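Local coordinates for intracellular protein transport protein USO1 (PDB 6LSU) that is required for protein transport from the endoplasmic reticulum to the Golgi complex, this chain being the globular head of the coiled-coil tether, at residues L344-N349 and V405-N410; T423-S428 and S685-E690. All blocks are in the same frame, centred on the assembly; numbering follows the deposited sequence.

Interaction 1: L344-N349 and V405-N410; sequences LAFFHN and VSILIN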
loop_
_atom_site.group_PDB
_atom_site.type_symbol
_atom_site.label_atom_id
_atom_site.label_comp_id
_atom_site.label_asym_id
_atom_site.label_seq_id
_atom_site.Cartn_x
_atom_site.Cartn_y
_atom_site.Cartn_z
ATOM N N LEU A 344 -1.814 -15.112 6.836
ATOM C CA LEU A 344 -2.704 -14.448 5.854
ATOM C C LEU A 344 -2.012 -14.438 4.474
ATOM O O LEU A 344 -2.725 -14.562 3.457
ATOM C CB LEU A 344 -3.038 -13.031 6.327
ATOM C CG LEU A 344 -3.969 -12.938 7.543
ATOM C CD1 LEU A 344 -4.116 -11.500 7.973
ATOM C CD2 LEU A 344 -5.351 -13.502 7.273
ATOM N N ALA A 345 -0.681 -14.263 4.446
ATOM C CA ALA A 345 0.079 -14.225 3.175
ATOM C C ALA A 345 -0.034 -15.614 2.490
ATOM O O ALA A 345 -0.255 -15.617 1.316
ATOM C CB ALA A 345 1.518 -13.769 3.416
ATOM N N PHE A 346 0.004 -16.731 3.217
ATOM C CA PHE A 346 0.291 -18.103 2.688
ATOM C C PHE A 346 -0.944 -19.003 2.689
ATOM O O PHE A 346 -0.990 -19.976 1.977
ATOM C CB PHE A 346 1.446 -18.787 3.421
ATOM C CG PHE A 346 2.728 -17.990 3.338
ATOM C CD1 PHE A 346 3.208 -17.554 2.115
ATOM C CD2 PHE A 346 3.460 -17.681 4.471
ATOM C CE1 PHE A 346 4.371 -16.801 2.023
ATOM C CE2 PHE A 346 4.626 -16.922 4.371
ATOM C CZ PHE A 346 5.053 -16.446 3.150
ATOM N N PHE A 347 -1.952 -18.699 3.462
ATOM C CA PHE A 347 -3.111 -19.597 3.629
ATOM C C PHE A 347 -3.805 -19.663 2.280
ATOM O O PHE A 347 -3.786 -18.637 1.501
ATOM C CB PHE A 347 -4.016 -19.016 4.707
ATOM C CG PHE A 347 -5.192 -19.843 5.169
ATOM C CD1 PHE A 347 -5.009 -21.033 5.864
ATOM C CD2 PHE A 347 -6.490 -19.352 5.043
ATOM C CE1 PHE A 347 -6.106 -21.758 6.327
ATOM C CE2 PHE A 347 -7.582 -20.079 5.497
ATOM C CZ PHE A 347 -7.392 -21.275 6.150
ATOM N N HIS A 348 -4.507 -20.764 2.052
ATOM C CA HIS A 348 -5.105 -21.009 0.725
ATOM C C HIS A 348 -6.314 -20.076 0.516
ATOM O O HIS A 348 -6.471 -19.570 -0.608
ATOM C CB HIS A 348 -5.383 -22.510 0.546
ATOM C CG HIS A 348 -6.424 -23.038 1.456
ATOM N ND1 HIS A 348 -6.122 -23.495 2.738
ATOM C CD2 HIS A 348 -7.771 -23.112 1.302
ATOM C CE1 HIS A 348 -7.240 -23.878 3.334
ATOM N NE2 HIS A 348 -8.270 -23.669 2.460
ATOM N N ASN A 349 -7.172 -19.916 1.525
ATOM C CA ASN A 349 -8.471 -19.200 1.359
ATOM C C ASN A 349 -8.250 -17.728 1.728
ATOM O O ASN A 349 -8.712 -17.324 2.781
ATOM C CB ASN A 349 -9.575 -19.873 2.171
ATOM C CG ASN A 349 -10.892 -19.143 2.097
ATOM O OD1 ASN A 349 -11.373 -18.869 1.000
ATOM N ND2 ASN A 349 -11.472 -18.845 3.263
ATOM N N VAL A 405 11.033 -18.762 4.174
ATOM C CA VAL A 405 11.927 -18.168 3.136
ATOM C C VAL A 405 11.831 -19.006 1.847
ATOM O O VAL A 405 11.766 -18.421 0.772
ATOM C CB VAL A 405 13.358 -18.017 3.645
ATOM C CG1 VAL A 405 14.292 -17.579 2.540
ATOM C CG2 VAL A 405 13.382 -17.041 4.790
ATOM N N SER A 406 11.865 -20.334 1.961
ATOM C CA SER A 406 11.627 -21.276 0.833
ATOM C C SER A 406 10.312 -20.945 0.096
ATOM O O SER A 406 10.375 -20.749 -1.145
ATOM C CB SER A 406 11.659 -22.714 1.348
ATOM O OG SER A 406 12.989 -23.024 1.745
ATOM N N ILE A 407 9.174 -20.813 0.788
ATOM C CA ILE A 407 7.870 -20.471 0.124
ATOM C C ILE A 407 7.998 -19.148 -0.637
ATOM O O ILE A 407 7.458 -19.012 -1.661
ATOM C CB ILE A 407 6.702 -20.410 1.107
ATOM C CG1 ILE A 407 6.601 -21.690 1.929
ATOM C CG2 ILE A 407 5.381 -20.148 0.365
ATOM C CD1 ILE A 407 5.399 -21.709 2.767
ATOM N N LEU A 408 8.669 -18.158 -0.090
ATOM C CA LEU A 408 8.795 -16.859 -0.763
ATOM C C LEU A 408 9.486 -17.078 -2.115
ATOM O O LEU A 408 8.992 -16.623 -3.111
ATOM C CB LEU A 408 9.572 -15.886 0.128
ATOM C CG LEU A 408 8.791 -15.397 1.339
ATOM C CD1 LEU A 408 9.647 -14.452 2.157
ATOM C CD2 LEU A 408 7.512 -14.663 0.959
ATOM N N ILE A 409 10.606 -17.771 -2.092
ATOM C CA ILE A 409 11.466 -17.987 -3.284
ATOM C C ILE A 409 10.678 -18.806 -4.285
ATOM O O ILE A 409 10.673 -18.479 -5.454
ATOM C CB ILE A 409 12.774 -18.659 -2.872
ATOM C CG1 ILE A 409 13.603 -17.667 -2.038
ATOM C CG2 ILE A 409 13.508 -19.104 -4.125
ATOM C CD1 ILE A 409 14.872 -18.247 -1.437
ATOM N N ASN A 410 9.932 -19.769 -3.780
ATOM C CA ASN A 410 9.136 -20.623 -4.657
ATOM C C ASN A 410 8.052 -19.767 -5.309
ATOM O O ASN A 410 7.828 -19.903 -6.518
ATOM C CB ASN A 410 8.589 -21.772 -3.830
ATOM C CG ASN A 410 7.674 -22.582 -4.691
ATOM O OD1 ASN A 410 6.485 -22.292 -4.751
ATOM N ND2 ASN A 410 8.294 -23.474 -5.428
#
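Phe346 pushes its ring from the end of helix 337-346 against Ile407 and Leu408 of helix 404-414, joining armadillo (ARM) repeats 6 and 7 of the globular head by apolar packing between helices of successive repeats. The benzyl group points at the facing helix, with CG anti to its own carbonyl carbon (chi1 -59°), and the ring reaches across a backbone separation of 8.3 Å between the CA atoms of Phe346 and Ile407. Two methyl groups receive it from different directions. Leu408 lies at about a right angle to the phenylalanine side chain and brings CD2 to the ring edge, close to the ring plane. Ile407 comes in obliquely and uses its CG2 branch, which stands anti to the backbone N (the other branch, CG1, has chi1 -53°); Ile407 CG2 lies 3.8 Å from Phe346 CD1. Ala345 covers one face of the same ring with its CB, and Trp411 meets it edge-to-face. A flat, wide side chain suits this place because it can fill the gap between two helices, with one methyl at its edge and another meeting it obliquely. Helices 354-366 and 421-435 close over Leu408, and strand 380-384 reaches both Ile407 and Phe346 through Tyr383, which keeps the patch buried. With an alanine in place of Phe346, Ile407 CG2 and Leu408 CD2 would probably lose the ring they pack on, leaving a gap between the two helices. The shortest approach is from CZ of Phe346 to CD2 of Leu408, 3.7 Å.

Interaction 2: T423-S428 and S685-E690; sequences TRVACS and SILTPE
Val425 of helix 421-435 carries the contact with the loop 685-690. It faces the loop, and its CG2 meets Leu687 obliquely, 3.9 Å from the leucine CG and at the same distance from CD2. A beta-branched valine suits the spot, since one short methyl reaches the leucine while the side chain also touches Phe519 of helix 514-528. Leucine suits the loop because its branched end can bend in to the valine although its first bond does not aim there: CG sits beside the backbone N (chi1 -78°). Ile686, whose CB does point toward the helix, approaches more loosely, its carbonyl O 4.5 Å from Val425 CG1. One residue further along the helix, the small methyl of Ala426 packs on Leu359 and Leu360, letting helix 354-366 come near. Next to Leu687, Thr688 OG1 is hydrogen-bonded to Asp422 OD2, adding a polar tie beside the apolar contact. The arrangement is that of an irregular connection from far along the chain packing on a helix of ARM repeat 7 in an armadillo-type helical solenoid.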
loop_
_atom_site.group_PDB
_atom_site.type_symbol
_atom_site.label_atom_id
_atom_site.label_comp_id
_atom_site.label_asym_id
_atom_site.label_seq_id
_atom_site.Cartn_x
_atom_site.Cartn_y
_atom_site.Cartn_z
ATOM N N THR A 423 1.554 -10.354 -5.873
ATOM C CA THR A 423 2.031 -11.306 -4.838
ATOM C C THR A 423 3.509 -11.581 -5.089
ATOM O O THR A 423 4.338 -11.376 -4.198
ATOM C CB THR A 423 1.185 -12.582 -4.802
ATOM O OG1 THR A 423 -0.100 -12.341 -4.238
ATOM C CG2 THR A 423 1.785 -13.710 -3.992
ATOM N N ARG A 424 3.868 -11.995 -6.292
ATOM C CA ARG A 424 5.282 -12.274 -6.676
ATOM C C ARG A 424 6.175 -11.073 -6.389
ATOM O O ARG A 424 7.322 -11.247 -5.949
ATOM C CB ARG A 424 5.345 -12.688 -8.145
ATOM C CG ARG A 424 4.667 -14.034 -8.386
ATOM C CD ARG A 424 4.658 -14.436 -9.827
ATOM N NE ARG A 424 5.997 -14.864 -10.168
ATOM C CZ ARG A 424 6.495 -14.969 -11.400
ATOM N NH1 ARG A 424 5.749 -14.684 -12.454
ATOM N NH2 ARG A 424 7.726 -15.406 -11.566
ATOM N N VAL A 425 5.750 -9.853 -6.597
ATOM C CA VAL A 425 6.735 -8.753 -6.326
ATOM C C VAL A 425 6.740 -8.457 -4.821
ATOM O O VAL A 425 7.808 -8.271 -4.287
ATOM C CB VAL A 425 6.552 -7.517 -7.215
ATOM C CG1 VAL A 425 5.452 -7.712 -8.222
ATOM C CG2 VAL A 425 6.439 -6.231 -6.465
ATOM N N ALA A 426 5.621 -8.609 -4.135
ATOM C CA ALA A 426 5.537 -8.530 -2.667
ATOM C C ALA A 426 6.508 -9.561 -2.052
ATOM O O ALA A 426 7.260 -9.189 -1.061
ATOM C CB ALA A 426 4.095 -8.754 -2.255
ATOM N N CYS A 427 6.495 -10.806 -2.581
ATOM C CA CYS A 427 7.454 -11.857 -2.126
ATOM C C CYS A 427 8.896 -11.318 -2.252
ATOM O O CYS A 427 9.699 -11.427 -1.327
ATOM C CB CYS A 427 7.268 -13.132 -2.929
ATOM S SG CYS A 427 5.822 -14.077 -2.359
ATOM N N SER A 428 9.197 -10.698 -3.371
ATOM C CA SER A 428 10.536 -10.148 -3.663
ATOM C C SER A 428 10.861 -9.051 -2.634
ATOM O O SER A 428 11.919 -9.042 -2.119
ATOM C CB SER A 428 10.592 -9.624 -5.081
ATOM O OG SER A 428 11.680 -8.745 -5.289
ATOM N N SER A 685 7.298 1.543 -7.409
ATOM C CA SER A 685 6.040 1.599 -8.206
ATOM C C SER A 685 6.098 0.587 -9.361
ATOM O O SER A 685 5.733 0.950 -10.507
ATOM C CB SER A 685 5.758 2.999 -8.687
ATOM O OG SER A 685 6.198 3.968 -7.740
ATOM N N ILE A 686 6.543 -0.640 -9.054
ATOM C CA ILE A 686 6.548 -1.831 -9.964
ATOM C C ILE A 686 5.365 -2.741 -9.565
ATOM O O ILE A 686 5.089 -3.746 -10.260
ATOM C CB ILE A 686 7.926 -2.539 -9.929
ATOM C CG1 ILE A 686 7.881 -3.931 -10.565
ATOM C CG2 ILE A 686 8.492 -2.569 -8.508
ATOM C CD1 ILE A 686 9.039 -4.830 -10.202
ATOM N N LEU A 687 4.659 -2.396 -8.484
ATOM C CA LEU A 687 3.373 -3.035 -8.116
ATOM C C LEU A 687 2.289 -2.494 -9.039
ATOM O O LEU A 687 2.399 -1.299 -9.428
ATOM C CB LEU A 687 3.048 -2.693 -6.663
ATOM C CG LEU A 687 3.817 -3.489 -5.617
ATOM C CD1 LEU A 687 4.149 -2.603 -4.431
ATOM C CD2 LEU A 687 3.044 -4.733 -5.193
ATOM N N THR A 688 1.298 -3.330 -9.367
ATOM C CA THR A 688 0.107 -2.963 -10.188
ATOM C C THR A 688 0.593 -2.134 -11.374
ATOM O O THR A 688 0.272 -0.955 -11.503
ATOM C CB THR A 688 -0.960 -2.279 -9.314
ATOM O OG1 THR A 688 -1.073 -3.008 -8.089
ATOM C CG2 THR A 688 -2.329 -2.221 -9.955
ATOM N N PRO A 689 1.427 -2.737 -12.245
ATOM C CA PRO A 689 1.960 -2.065 -13.438
ATOM C C PRO A 689 1.044 -2.216 -14.663
ATOM O O PRO A 689 0.140 -3.066 -14.599
ATOM C CB PRO A 689 3.224 -2.893 -13.671
ATOM C CG PRO A 689 2.736 -4.302 -13.377
ATOM C CD PRO A 689 1.877 -4.137 -12.143
ATOM N N GLU A 690 1.342 -1.515 -15.768
ATOM C CA GLU A 690 0.553 -1.650 -17.020
ATOM C C GLU A 690 0.806 -3.024 -17.660
ATOM O O GLU A 690 1.852 -3.632 -17.390
ATOM C CB GLU A 690 0.858 -0.513 -17.990
ATOM C CG GLU A 690 -0.341 -0.205 -18.880
ATOM C CD GLU A 690 -0.137 0.841 -19.963
ATOM O OE1 GLU A 690 -1.155 1.262 -20.570
ATOM O OE2 GLU A 690 1.034 1.225 -20.206
#

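Both contacts involve ARM repeat 7, and their centres lie 15 Å apart. Interaction 1 is wholly buried, joins two helices of adjacent repeats and is carried by an aromatic ring among aliphatic branches, as suits a buried place. Interaction 2 is only partly buried: a helix residue meets a loop more than 250 residues further along the chain, with aliphatic side chains alone in the apolar contact, while Thr688 OG1 bonds to Asp422 OD2 just outside the helical segment. The two are physically continuous, since helices 404-414 and 421-435 follow each other and Leu408 CD2 packs on Cys427 SG at 3.8 Å. Neighbouring helix 354-366 touches both, through Leu359 on Leu408 and on Ala426.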